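Glp_546_48378_50642 (Giardia intestinalis, PDB 2QVW) cleaves double-stranded RNA into short interfering RNAs of 21 to 23 base pairs in the RNA interference pathway, as a Dicer of the ribonuclease III family. Local coordinates at residues L650-D655 with E725-A730; V565-R571 with L732-E737; L691-K696 with Y720-E725; K611-A615 with L638-P644. One frame throughout, in Å; residues are numbered along the deposited sequence.

Contact 1 of 4, residues L650-D655 with E725-A730. With MN (manganese (II) ion), chain G; MN (manganese (II) ion), chain E.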
loop_
_atom_site.group_PDB
_atom_site.type_symbol
_atom_site.label_atom_id
_atom_site.label_comp_id
_atom_site.label_asym_id
_atom_site.label_seq_id
_atom_site.Cartn_x
_atom_site.Cartn_y
_atom_site.Cartn_z
ATOM N N LEU A 650 -15.095 -3.662 -28.965
ATOM C CA LEU A 650 -14.586 -4.779 -28.191
ATOM C C LEU A 650 -13.079 -4.615 -28.080
ATOM O O LEU A 650 -12.500 -4.716 -26.997
ATOM C CB LEU A 650 -14.898 -6.097 -28.889
ATOM C CG LEU A 650 -16.307 -6.664 -28.742
ATOM C CD1 LEU A 650 -16.495 -7.771 -29.740
ATOM C CD2 LEU A 650 -16.524 -7.183 -27.333
ATOM N N GLU A 651 -12.445 -4.355 -29.215
ATOM C CA GLU A 651 -11.001 -4.178 -29.259
ATOM C C GLU A 651 -10.585 -3.088 -28.281
ATOM O O GLU A 651 -9.656 -3.269 -27.479
ATOM C CB GLU A 651 -10.576 -3.773 -30.661
ATOM C CG GLU A 651 -9.088 -3.708 -30.844
ATOM C CD GLU A 651 -8.677 -2.626 -31.809
ATOM O OE1 GLU A 651 -9.498 -2.251 -32.674
ATOM O OE2 GLU A 651 -7.523 -2.154 -31.702
ATOM N N LEU A 652 -11.277 -1.952 -28.364
ATOM C CA LEU A 652 -11.001 -0.817 -27.500
ATOM C C LEU A 652 -10.950 -1.267 -26.061
ATOM O O LEU A 652 -10.027 -0.932 -25.320
ATOM C CB LEU A 652 -12.086 0.236 -27.639
ATOM C CG LEU A 652 -11.911 1.423 -26.698
ATOM C CD1 LEU A 652 -10.662 2.185 -27.063
ATOM C CD2 LEU A 652 -13.115 2.328 -26.795
ATOM N N LEU A 653 -11.952 -2.036 -25.668
ATOM C CA LEU A 653 -12.023 -2.531 -24.304
ATOM C C LEU A 653 -10.902 -3.526 -24.004
ATOM O O LEU A 653 -10.265 -3.467 -22.954
ATOM C CB LEU A 653 -13.368 -3.208 -24.065
ATOM C CG LEU A 653 -13.705 -3.505 -22.608
ATOM C CD1 LEU A 653 -14.096 -2.221 -21.902
ATOM C CD2 LEU A 653 -14.837 -4.482 -22.551
ATOM N N GLY A 654 -10.671 -4.448 -24.928
ATOM C CA GLY A 654 -9.632 -5.425 -24.709
ATOM C C GLY A 654 -8.297 -4.749 -24.494
ATOM O O GLY A 654 -7.561 -5.074 -23.566
ATOM N N ASP A 655 -7.983 -3.795 -25.359
ATOM C CA ASP A 655 -6.719 -3.107 -25.250
ATOM C C ASP A 655 -6.534 -2.632 -23.814
ATOM O O ASP A 655 -5.533 -2.946 -23.162
ATOM C CB ASP A 655 -6.689 -1.924 -26.209
ATOM C CG ASP A 655 -5.274 -1.484 -26.545
ATOM O OD1 ASP A 655 -4.503 -1.199 -25.604
ATOM O OD2 ASP A 655 -4.930 -1.426 -27.752
ATOM N N GLU A 725 -7.474 -8.784 -29.125
ATOM C CA GLU A 725 -7.959 -7.867 -28.098
ATOM C C GLU A 725 -9.473 -7.929 -28.066
ATOM O O GLU A 725 -10.090 -7.792 -27.004
ATOM C CB GLU A 725 -7.543 -6.429 -28.403
ATOM C CG GLU A 725 -6.058 -6.192 -28.554
ATOM C CD GLU A 725 -5.767 -4.748 -28.908
ATOM O OE1 GLU A 725 -6.380 -4.223 -29.864
ATOM O OE2 GLU A 725 -4.924 -4.126 -28.237
ATOM N N ALA A 726 -10.068 -8.109 -29.242
ATOM C CA ALA A 726 -11.512 -8.212 -29.361
ATOM C C ALA A 726 -11.945 -9.442 -28.575
ATOM O O ALA A 726 -12.917 -9.407 -27.819
ATOM C CB ALA A 726 -11.899 -8.357 -30.819
ATOM N N ILE A 727 -11.211 -10.532 -28.759
ATOM C CA ILE A 727 -11.514 -11.766 -28.054
ATOM C C ILE A 727 -11.445 -11.485 -26.560
ATOM O O ILE A 727 -12.443 -11.579 -25.849
ATOM C CB ILE A 727 -10.495 -12.877 -28.401
ATOM C CG1 ILE A 727 -10.429 -13.085 -29.918
ATOM C CG2 ILE A 727 -10.875 -14.174 -27.706
ATOM C CD1 ILE A 727 -11.749 -13.427 -30.564
ATOM N N LEU A 728 -10.252 -11.125 -26.098
ATOM C CA LEU A 728 -10.026 -10.822 -24.695
ATOM C C LEU A 728 -11.200 -10.103 -24.081
ATOM O O LEU A 728 -11.619 -10.442 -22.987
ATOM C CB LEU A 728 -8.768 -9.970 -24.512
ATOM C CG LEU A 728 -8.488 -9.478 -23.079
ATOM C CD1 LEU A 728 -8.469 -10.637 -22.079
ATOM C CD2 LEU A 728 -7.153 -8.747 -23.074
ATOM N N ALA A 729 -11.726 -9.104 -24.773
ATOM C CA ALA A 729 -12.872 -8.377 -24.258
ATOM C C ALA A 729 -14.059 -9.334 -24.136
ATOM O O ALA A 729 -14.764 -9.349 -23.122
ATOM C CB ALA A 729 -13.208 -7.226 -25.179
ATOM N N ALA A 730 -14.262 -10.146 -25.170
ATOM C CA ALA A 730 -15.353 -11.119 -25.185
ATOM C C ALA A 730 -15.340 -12.032 -23.955
ATOM O O ALA A 730 -16.387 -12.419 -23.440
ATOM C CB ALA A 730 -15.279 -11.954 -26.450
HETATM MN MN MN G . -2.720 -3.043 -25.287
HETATM MN MN MN E . -4.889 -3.183 -31.644
#
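Glu651 and Glu725 bring their carboxylates together at one manganese ion of this ribonuclease III domain, with Glu725 OE1 2.5 Å from the metal and Glu651 OE2 2.8 Å from it. The two carboxylate planes are 32° apart, and Asp722 adds a third acidic group to the site; carboxylate oxygens suit a divalent cation. The other oxygen of Glu725, OE2, lies 2.7 Å from Asp655 OD2, the two side chains running alongside each other. Asp655 turns its OD1 to a second manganese, 2.6 Å away, which Glu686 also binds.

Behind this shell, helix 650-655, which carries the Glu-Leu-Leu-Gly-Asp core of the family signature, crosses helix 725-730 at 81°. Glu725 reaches the manganese it binds because its CG stands anti to its own carbonyl carbon (chi1 -57°) and the chain runs on extended. Away from the acids the packing is apolar: Ala729 CB, a small group, packs against two leucines, meeting Leu650 CD2 at 4.0 Å and Leu653 CD2 at 4.1 Å. Gly654 has no side chain to hold the helices apart, and its CA makes a C-H...O contact of 3.3 Å with Glu725 O.

Contact 2 of 4, residues V565-R571 with L732-E737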
loop_
_atom_site.group_PDB
_atom_site.type_symbol
_atom_site.label_atom_id
_atom_site.label_comp_id
_atom_site.label_asym_id
_atom_site.label_seq_id
_atom_site.Cartn_x
_atom_site.Cartn_y
_atom_site.Cartn_z
ATOM N N VAL A 565 -22.518 -4.827 -20.386
ATOM C CA VAL A 565 -21.327 -4.883 -19.545
ATOM C C VAL A 565 -21.787 -5.295 -18.150
ATOM O O VAL A 565 -22.412 -4.515 -17.434
ATOM C CB VAL A 565 -20.642 -3.508 -19.473
ATOM C CG1 VAL A 565 -19.553 -3.518 -18.423
ATOM C CG2 VAL A 565 -20.072 -3.152 -20.835
ATOM N N LEU A 566 -21.473 -6.527 -17.773
ATOM C CA LEU A 566 -21.882 -7.068 -16.477
ATOM C C LEU A 566 -20.859 -8.043 -15.886
ATOM O O LEU A 566 -21.190 -8.860 -15.035
ATOM C CB LEU A 566 -23.228 -7.770 -16.649
ATOM C CG LEU A 566 -23.289 -8.767 -17.815
ATOM C CD1 LEU A 566 -22.580 -10.062 -17.451
ATOM C CD2 LEU A 566 -24.725 -9.046 -18.155
ATOM N N TYR A 567 -19.623 -7.950 -16.361
ATOM C CA TYR A 567 -18.537 -8.805 -15.900
ATOM C C TYR A 567 -18.298 -8.573 -14.427
ATOM O O TYR A 567 -17.439 -9.206 -13.825
ATOM C CB TYR A 567 -17.254 -8.490 -16.671
ATOM C CG TYR A 567 -16.813 -7.051 -16.531
ATOM C CD1 TYR A 567 -16.195 -6.599 -15.367
ATOM C CD2 TYR A 567 -17.056 -6.126 -17.550
ATOM C CE1 TYR A 567 -15.832 -5.257 -15.218
ATOM C CE2 TYR A 567 -16.702 -4.789 -17.413
ATOM C CZ TYR A 567 -16.094 -4.358 -16.245
ATOM O OH TYR A 567 -15.786 -3.022 -16.101
ATOM N N ILE A 568 -19.058 -7.649 -13.862
ATOM C CA ILE A 568 -18.930 -7.309 -12.465
ATOM C C ILE A 568 -19.803 -8.184 -11.561
ATOM O O ILE A 568 -19.558 -8.289 -10.360
ATOM C CB ILE A 568 -19.248 -5.820 -12.281
ATOM C CG1 ILE A 568 -19.772 -5.553 -10.873
ATOM C CG2 ILE A 568 -20.220 -5.373 -13.356
ATOM C CD1 ILE A 568 -20.003 -4.113 -10.604
ATOM N N TYR A 569 -20.814 -8.827 -12.138
ATOM C CA TYR A 569 -21.705 -9.708 -11.379
ATOM C C TYR A 569 -21.064 -11.073 -11.202
ATOM O O TYR A 569 -21.607 -11.938 -10.525
ATOM C CB TYR A 569 -23.038 -9.868 -12.110
ATOM C CG TYR A 569 -23.946 -8.660 -12.028
ATOM C CD1 TYR A 569 -24.723 -8.418 -10.889
ATOM C CD2 TYR A 569 -24.026 -7.754 -13.082
ATOM C CE1 TYR A 569 -25.556 -7.302 -10.809
ATOM C CE2 TYR A 569 -24.854 -6.640 -13.007
ATOM C CZ TYR A 569 -25.614 -6.419 -11.872
ATOM O OH TYR A 569 -26.407 -5.299 -11.799
ATOM N N HIS A 570 -19.909 -11.264 -11.834
ATOM C CA HIS A 570 -19.161 -12.521 -11.751
ATOM C C HIS A 570 -18.136 -12.467 -10.614
ATOM O O HIS A 570 -17.617 -13.496 -10.177
ATOM C CB HIS A 570 -18.428 -12.798 -13.070
ATOM C CG HIS A 570 -19.280 -13.426 -14.127
ATOM N ND1 HIS A 570 -19.882 -14.655 -13.964
ATOM C CD2 HIS A 570 -19.612 -13.008 -15.372
ATOM C CE1 HIS A 570 -20.549 -14.965 -15.062
ATOM N NE2 HIS A 570 -20.401 -13.984 -15.933
ATOM N N ARG A 571 -17.845 -11.260 -10.141
ATOM C CA ARG A 571 -16.884 -11.092 -9.070
ATOM C C ARG A 571 -17.329 -11.874 -7.846
ATOM O O ARG A 571 -18.511 -11.875 -7.499
ATOM C CB ARG A 571 -16.728 -9.607 -8.736
ATOM C CG ARG A 571 -16.170 -8.795 -9.891
ATOM C CD ARG A 571 -16.017 -7.336 -9.533
ATOM N NE ARG A 571 -15.575 -6.551 -10.677
ATOM C CZ ARG A 571 -15.437 -5.231 -10.665
ATOM N NH1 ARG A 571 -15.707 -4.546 -9.565
ATOM N NH2 ARG A 571 -15.030 -4.598 -11.757
ATOM N N LEU A 732 -13.821 -11.289 -20.880
ATOM C CA LEU A 732 -14.121 -10.439 -19.741
ATOM C C LEU A 732 -15.630 -10.207 -19.661
ATOM O O LEU A 732 -16.279 -10.531 -18.661
ATOM C CB LEU A 732 -13.392 -9.110 -19.905
ATOM C CG LEU A 732 -14.002 -7.874 -19.262
ATOM C CD1 LEU A 732 -13.838 -7.931 -17.751
ATOM C CD2 LEU A 732 -13.324 -6.645 -19.835
ATOM N N LEU A 733 -16.174 -9.662 -20.743
ATOM C CA LEU A 733 -17.591 -9.354 -20.862
ATOM C C LEU A 733 -18.543 -10.495 -20.522
ATOM O O LEU A 733 -19.570 -10.279 -19.885
ATOM C CB LEU A 733 -17.865 -8.866 -22.280
ATOM C CG LEU A 733 -17.367 -7.452 -22.561
ATOM C CD1 LEU A 733 -17.268 -7.213 -24.053
ATOM C CD2 LEU A 733 -18.319 -6.470 -21.926
ATOM N N ALA A 734 -18.197 -11.704 -20.952
ATOM C CA ALA A 734 -19.035 -12.873 -20.722
ATOM C C ALA A 734 -18.635 -13.759 -19.540
ATOM O O ALA A 734 -19.499 -14.221 -18.796
ATOM C CB ALA A 734 -19.086 -13.706 -21.982
ATOM N N CYS A 735 -17.337 -14.000 -19.368
ATOM C CA CYS A 735 -16.853 -14.852 -18.281
ATOM C C CYS A 735 -16.388 -14.145 -17.020
ATOM O O CYS A 735 -16.051 -14.802 -16.036
ATOM C CB CYS A 735 -15.717 -15.736 -18.780
ATOM S SG CYS A 735 -16.229 -16.834 -20.071
ATOM N N GLY A 736 -16.350 -12.821 -17.039
ATOM C CA GLY A 736 -15.902 -12.113 -15.857
ATOM C C GLY A 736 -14.444 -11.709 -15.948
ATOM O O GLY A 736 -13.749 -12.078 -16.886
ATOM N N GLU A 737 -13.975 -10.963 -14.959
ATOM C CA GLU A 737 -12.601 -10.490 -14.967
ATOM C C GLU A 737 -11.536 -11.561 -14.775
ATOM O O GLU A 737 -10.859 -11.918 -15.726
ATOM C CB GLU A 737 -12.421 -9.390 -13.917
ATOM C CG GLU A 737 -13.358 -8.203 -14.090
ATOM C CD GLU A 737 -13.442 -7.356 -12.844
ATOM O OE1 GLU A 737 -13.866 -7.880 -11.794
ATOM O OE2 GLU A 737 -13.085 -6.167 -12.914
#
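Tyr567 lays one face of its ring on Leu732, whose CD1 stands 3.7 Å from the ring centroid and 26° off the normal, a CH-pi contact. This is the close-packed half of the interface. Tyr567 CG lies between its own backbone N and carbonyl carbon (chi1 59°), which turns the ring against the end of helix 732-735, while Glu737 CG approaches Tyr567 CD1 to 3.5 Å. Val565 CG2 meets Leu733 CD2 at 3.9 Å, branched aliphatic groups filling a buried seam. Gly736 suits the turn that follows the helix: it takes a positive phi of 98°, and its N bonds to Leu732 O at 2.8 Å.

The other half is polar and partly exposed. His570 NE2 makes a weak hydrogen bond of 3.0 Å to Ala734 O. Arg571 and Glu737 form a salt bridge in which the two planes are nearly parallel, with the carboxylate displaced from the guanidinium plane; Arg571 NH2 donates a weak bond to Glu737 OE2 at 2.8 Å, whereas the modelled NE to OE1 distance is too short to trust. Arg571 NH1 has a second acid, Glu426.

Loop 565-571 follows strand 562-564, makes a type I beta turn from Leu566 to Tyr569 and docks on the C-terminal end of helix 718-735. Tyr567 also packs on Phe347 and Ala351 of helix 330-356, Leu566 turns to helix 591-602, and Leu733 and Ala734 rest on helix 631-642.

Contact 3 of 4, residues L691-K696 with Y720-E725. With MN (manganese (II) ion), chain E.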
loop_
_atom_site.group_PDB
_atom_site.type_symbol
_atom_site.label_atom_id
_atom_site.label_comp_id
_atom_site.label_asym_id
_atom_site.label_seq_id
_atom_site.Cartn_x
_atom_site.Cartn_y
_atom_site.Cartn_z
ATOM N N LEU A 691 0.658 -10.053 -30.153
ATOM C CA LEU A 691 -0.733 -10.450 -29.954
ATOM C C LEU A 691 -1.286 -11.184 -31.171
ATOM O O LEU A 691 -2.061 -12.131 -31.043
ATOM C CB LEU A 691 -1.593 -9.216 -29.662
ATOM C CG LEU A 691 -1.173 -8.370 -28.459
ATOM C CD1 LEU A 691 -2.036 -7.134 -28.373
ATOM C CD2 LEU A 691 -1.293 -9.180 -27.200
ATOM N N GLY A 692 -0.881 -10.739 -32.352
ATOM C CA GLY A 692 -1.349 -11.361 -33.572
ATOM C C GLY A 692 -0.980 -12.824 -33.661
ATOM O O GLY A 692 -1.835 -13.664 -33.934
ATOM N N ARG A 693 0.296 -13.127 -33.441
ATOM C CA ARG A 693 0.787 -14.499 -33.487
ATOM C C ARG A 693 -0.055 -15.386 -32.581
ATOM O O ARG A 693 -0.338 -16.536 -32.915
ATOM C CB ARG A 693 2.236 -14.566 -33.019
ATOM C CG ARG A 693 3.217 -13.706 -33.781
ATOM C CD ARG A 693 4.603 -13.980 -33.233
ATOM N NE ARG A 693 5.672 -13.364 -34.007
ATOM C CZ ARG A 693 6.883 -13.901 -34.149
ATOM N NH1 ARG A 693 7.173 -15.064 -33.573
ATOM N NH2 ARG A 693 7.811 -13.273 -34.858
ATOM N N LEU A 694 -0.440 -14.845 -31.428
ATOM C CA LEU A 694 -1.252 -15.577 -30.462
ATOM C C LEU A 694 -2.550 -15.978 -31.128
ATOM O O LEU A 694 -2.963 -17.131 -31.058
ATOM C CB LEU A 694 -1.560 -14.711 -29.233
ATOM C CG LEU A 694 -0.393 -14.226 -28.356
ATOM C CD1 LEU A 694 -0.924 -13.368 -27.230
ATOM C CD2 LEU A 694 0.364 -15.411 -27.787
ATOM N N THR A 695 -3.179 -15.006 -31.778
ATOM C CA THR A 695 -4.435 -15.198 -32.494
ATOM C C THR A 695 -4.355 -16.350 -33.495
ATOM O O THR A 695 -5.364 -16.979 -33.816
ATOM C CB THR A 695 -4.796 -13.930 -33.267
ATOM O OG1 THR A 695 -4.917 -12.835 -32.356
ATOM C CG2 THR A 695 -6.090 -14.123 -34.019
ATOM N N LYS A 696 -3.147 -16.613 -33.989
ATOM C CA LYS A 696 -2.917 -17.673 -34.961
ATOM C C LYS A 696 -2.781 -19.046 -34.317
ATOM O O LYS A 696 -3.067 -20.068 -34.945
ATOM C CB LYS A 696 -1.661 -17.364 -35.772
ATOM C CG LYS A 696 -1.735 -16.059 -36.536
ATOM C CD LYS A 696 -0.430 -15.786 -37.247
ATOM C CE LYS A 696 -0.457 -14.450 -37.959
ATOM N NZ LYS A 696 0.857 -14.183 -38.611
ATOM N N TYR A 720 -5.129 -9.247 -37.080
ATOM C CA TYR A 720 -4.732 -10.411 -36.314
ATOM C C TYR A 720 -4.544 -10.048 -34.853
ATOM O O TYR A 720 -5.097 -10.696 -33.967
ATOM C CB TYR A 720 -3.442 -10.994 -36.889
ATOM C CG TYR A 720 -3.668 -11.899 -38.081
ATOM C CD1 TYR A 720 -4.191 -13.185 -37.915
ATOM C CD2 TYR A 720 -3.383 -11.466 -39.380
ATOM C CE1 TYR A 720 -4.421 -14.014 -39.008
ATOM C CE2 TYR A 720 -3.615 -12.293 -40.484
ATOM C CZ TYR A 720 -4.132 -13.562 -40.287
ATOM O OH TYR A 720 -4.356 -14.384 -41.368
ATOM N N GLY A 721 -3.764 -9.006 -34.598
ATOM C CA GLY A 721 -3.546 -8.603 -33.228
ATOM C C GLY A 721 -4.806 -7.987 -32.662
ATOM O O GLY A 721 -5.174 -8.236 -31.517
ATOM N N ASP A 722 -5.471 -7.193 -33.493
ATOM C CA ASP A 722 -6.694 -6.488 -33.122
ATOM C C ASP A 722 -7.881 -7.380 -32.774
ATOM O O ASP A 722 -8.681 -7.041 -31.914
ATOM C CB ASP A 722 -7.081 -5.508 -34.236
ATOM C CG ASP A 722 -6.149 -4.307 -34.305
ATOM O OD1 ASP A 722 -4.909 -4.498 -34.337
ATOM O OD2 ASP A 722 -6.654 -3.166 -34.328
ATOM N N THR A 723 -8.014 -8.515 -33.440
ATOM C CA THR A 723 -9.123 -9.402 -33.118
ATOM C C THR A 723 -8.836 -10.084 -31.786
ATOM O O THR A 723 -9.758 -10.403 -31.036
ATOM C CB THR A 723 -9.334 -10.483 -34.195
ATOM O OG1 THR A 723 -8.136 -11.247 -34.345
ATOM C CG2 THR A 723 -9.715 -9.844 -35.525
ATOM N N PHE A 724 -7.560 -10.303 -31.486
ATOM C CA PHE A 724 -7.201 -10.931 -30.226
ATOM C C PHE A 724 -7.752 -10.083 -29.087
ATOM O O PHE A 724 -8.415 -10.594 -28.193
ATOM C CB PHE A 724 -5.687 -11.045 -30.078
ATOM C CG PHE A 724 -5.256 -11.677 -28.774
ATOM C CD1 PHE A 724 -5.202 -13.064 -28.634
ATOM C CD2 PHE A 724 -4.942 -10.875 -27.671
ATOM C CE1 PHE A 724 -4.844 -13.645 -27.417
ATOM C CE2 PHE A 724 -4.581 -11.440 -26.445
ATOM C CZ PHE A 724 -4.532 -12.828 -26.314
ATOM N N GLU A 725 -7.474 -8.784 -29.125
ATOM C CA GLU A 725 -7.959 -7.867 -28.098
ATOM C C GLU A 725 -9.473 -7.929 -28.066
ATOM O O GLU A 725 -10.090 -7.792 -27.004
ATOM C CB GLU A 725 -7.543 -6.429 -28.403
ATOM C CG GLU A 725 -6.058 -6.192 -28.554
ATOM C CD GLU A 725 -5.767 -4.748 -28.908
ATOM O OE1 GLU A 725 -6.380 -4.223 -29.864
ATOM O OE2 GLU A 725 -4.924 -4.126 -28.237
HETATM MN MN MN E . -4.889 -3.183 -31.644
#
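Thr695 fastens helix 691-696 to the metal-bearing helix 720-725 of the ribonuclease III domain, two helices that cross at 76° with their axes 7.1 Å apart. From its CB, which lies 3.3 Å from Tyr720 O, the side chain forks. OG1, anti to its own carbonyl carbon (chi1 -59°), donates a hydrogen bond of 2.7 Å to Tyr720 O, tilted 35° from the carbonyl plane; the same hydroxyl also lies against Phe724, at the edge of its ring. The methyl CG2 takes the other branch and rests 3.5 Å from Thr723 OG1, a hydroxyl that bonds to Val719 O. A threonine thus serves this buried place with both a donor and a methyl.

Gly692 and Gly721, neither with a side chain, let the backbones meet, their CA atoms 3.5 Å apart. On one flank Leu694 CD1 sits over a face of the Phe724 ring, 4.1 Å from its centroid, while Leu691 CD2 touches that ring at CD2. The face of helix 720-725 turned away from 691-696 presents Asp722 to manganese. On the other flank the extended chain of Lys696 runs over the Tyr720 ring, CE 4.0 Å from the centroid, and carries NZ on to a hydrogen bond with Pro715 O.

Contact 4 of 4, residues K611-A615 with L638-P644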
loop_
_atom_site.group_PDB
_atom_site.type_symbol
_atom_site.label_atom_id
_atom_site.label_comp_id
_atom_site.label_asym_id
_atom_site.label_seq_id
_atom_site.Cartn_x
_atom_site.Cartn_y
_atom_site.Cartn_z
ATOM N N LYS A 611 -18.385 -18.228 -38.756
ATOM C CA LYS A 611 -18.153 -17.249 -37.706
ATOM C C LYS A 611 -18.658 -17.873 -36.406
ATOM O O LYS A 611 -18.152 -17.581 -35.325
ATOM C CB LYS A 611 -18.914 -15.951 -37.989
ATOM C CG LYS A 611 -18.135 -14.930 -38.797
ATOM C CD LYS A 611 -19.021 -13.773 -39.215
ATOM C CE LYS A 611 -18.259 -12.806 -40.099
ATOM N NZ LYS A 611 -19.155 -11.826 -40.770
ATOM N N HIS A 612 -19.658 -18.739 -36.518
ATOM C CA HIS A 612 -20.190 -19.401 -35.345
ATOM C C HIS A 612 -19.346 -20.632 -35.063
ATOM O O HIS A 612 -19.214 -21.056 -33.924
ATOM C CB HIS A 612 -21.634 -19.829 -35.568
ATOM C CG HIS A 612 -22.245 -20.512 -34.381
ATOM N ND1 HIS A 612 -22.694 -19.825 -33.274
ATOM C CD2 HIS A 612 -22.455 -21.826 -34.117
ATOM C CE1 HIS A 612 -23.154 -20.684 -32.380
ATOM N NE2 HIS A 612 -23.020 -21.904 -32.866
ATOM N N ILE A 613 -18.783 -21.214 -36.111
ATOM C CA ILE A 613 -17.951 -22.394 -35.951
ATOM C C ILE A 613 -16.646 -21.985 -35.294
ATOM O O ILE A 613 -16.153 -22.654 -34.388
ATOM C CB ILE A 613 -17.636 -23.045 -37.304
ATOM C CG1 ILE A 613 -18.931 -23.284 -38.081
ATOM C CG2 ILE A 613 -16.890 -24.348 -37.087
ATOM C CD1 ILE A 613 -19.963 -24.118 -37.347
ATOM N N ALA A 614 -16.087 -20.877 -35.763
ATOM C CA ALA A 614 -14.842 -20.357 -35.220
ATOM C C ALA A 614 -15.136 -19.915 -33.800
ATOM O O ALA A 614 -14.338 -20.128 -32.894
ATOM C CB ALA A 614 -14.359 -19.182 -36.047
ATOM N N ALA A 615 -16.294 -19.295 -33.618
ATOM C CA ALA A 615 -16.717 -18.838 -32.308
ATOM C C ALA A 615 -16.676 -20.030 -31.355
ATOM O O ALA A 615 -16.092 -19.946 -30.276
ATOM C CB ALA A 615 -18.127 -18.277 -32.388
ATOM N N LEU A 638 -18.212 -13.730 -29.242
ATOM C CA LEU A 638 -17.071 -14.126 -30.060
ATOM C C LEU A 638 -17.353 -13.893 -31.545
ATOM O O LEU A 638 -16.501 -13.378 -32.268
ATOM C CB LEU A 638 -16.716 -15.593 -29.812
ATOM C CG LEU A 638 -16.002 -15.893 -28.490
ATOM C CD1 LEU A 638 -15.777 -17.388 -28.363
ATOM C CD2 LEU A 638 -14.670 -15.157 -28.445
ATOM N N GLN A 639 -18.544 -14.263 -32.000
ATOM C CA GLN A 639 -18.896 -14.054 -33.396
ATOM C C GLN A 639 -18.721 -12.581 -33.681
ATOM O O GLN A 639 -18.152 -12.186 -34.693
ATOM C CB GLN A 639 -20.354 -14.424 -33.663
ATOM C CG GLN A 639 -20.740 -15.828 -33.287
ATOM C CD GLN A 639 -22.157 -16.152 -33.714
ATOM O OE1 GLN A 639 -22.493 -16.073 -34.897
ATOM N NE2 GLN A 639 -22.998 -16.519 -32.755
ATOM N N ILE A 640 -19.226 -11.771 -32.761
ATOM C CA ILE A 640 -19.164 -10.326 -32.885
ATOM C C ILE A 640 -17.718 -9.874 -32.954
ATOM O O ILE A 640 -17.398 -8.936 -33.680
ATOM C CB ILE A 640 -19.828 -9.655 -31.694
ATOM C CG1 ILE A 640 -21.021 -10.496 -31.234
ATOM C CG2 ILE A 640 -20.313 -8.296 -32.093
ATOM C CD1 ILE A 640 -21.689 -9.963 -29.992
ATOM N N ALA A 641 -16.846 -10.544 -32.208
ATOM C CA ALA A 641 -15.428 -10.188 -32.204
ATOM C C ALA A 641 -14.804 -10.539 -33.547
ATOM O O ALA A 641 -13.823 -9.908 -33.975
ATOM C CB ALA A 641 -14.695 -10.929 -31.095
ATOM N N LEU A 642 -15.387 -11.547 -34.199
ATOM C CA LEU A 642 -14.918 -12.040 -35.486
ATOM C C LEU A 642 -15.388 -11.214 -36.680
ATOM O O LEU A 642 -14.606 -10.935 -37.590
ATOM C CB LEU A 642 -15.360 -13.485 -35.658
ATOM C CG LEU A 642 -14.773 -14.410 -34.593
ATOM C CD1 LEU A 642 -15.701 -15.597 -34.398
ATOM C CD2 LEU A 642 -13.360 -14.855 -34.992
ATOM N N THR A 643 -16.659 -10.830 -36.691
ATOM C CA THR A 643 -17.186 -10.039 -37.786
ATOM C C THR A 643 -16.463 -8.703 -37.794
ATOM O O THR A 643 -16.292 -8.078 -36.752
ATOM C CB THR A 643 -18.676 -9.794 -37.609
ATOM O OG1 THR A 643 -18.874 -8.814 -36.582
ATOM C CG2 THR A 643 -19.374 -11.086 -37.222
ATOM N N PRO A 644 -16.043 -8.246 -38.982
ATOM C CA PRO A 644 -15.324 -6.988 -39.187
ATOM C C PRO A 644 -15.843 -5.776 -38.437
ATOM O O PRO A 644 -15.847 -5.756 -37.208
ATOM C CB PRO A 644 -15.370 -6.800 -40.706
ATOM C CG PRO A 644 -16.582 -7.553 -41.105
ATOM C CD PRO A 644 -16.462 -8.798 -40.278
#
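Lys611 opens helix 611-615 by running its extended aliphatic chain across Thr643, where its CD meets Thr643 CG2 at 3.4 Å and the two side chains cross at about a right angle. The long methylene chain lets this partly exposed lysine pack along its length and carry NZ past Thr643, to 4.1 Å from Pro644 CD. Thr643 OG1 turns back to its own helix end and bonds to Ile640 O. The carbonyl O of Lys611 faces Leu642 CD1.

His612 comes next, its CG anti to the backbone N (chi1 -180°), which brings the ring edge alongside the Gln639 amide, the two planes 76° apart. Its ND1 is 3.4 Å from Gln639 NE2, but the angle is too poor for a hydrogen bond. Ala614, a small residue at a buried position, brings its CB to 4.2 Å from Leu642 CD1.

Ala615 points into the crossing, its CA facing that of Leu638. Its CB meets Gln639 CG at 3.7 Å, Leu638 CB at 4.0 Å and Leu642 CD1 at 4.1 Å, a methyl short enough to let the helices approach to 8.6 Å between axes, at 119°. The pair forms part of a helical bundle: Lys611 and Ala614 also touch Val705 of helix 701-709, while helix 638-642 packs on helix 718-735 through Ala641 and through Leu638, which touches both neighbours.

Overall arrangement
Helix 718-735 links contacts 1, 2 and 3: its start meets 691-696, its middle crosses 650-655, and its end reaches the loop 565-571. Contacts 1 and 3 share Glu725 and build one manganese site, with Glu651 OE2 2.9 Å from Asp722 OD2; their centres are about 10 Å apart. Contact 2 lies about 13 Å from contact 1, centre to centre, and joins it through leucines, Leu650 CD2 touching Leu733 CD1 at 3.4 Å. Contact 4 backs the same core, Ala641 CB lying 3.8 Å from Ala726 CB, and the side chain of its Pro644 comes within about 7 Å of a bound manganese.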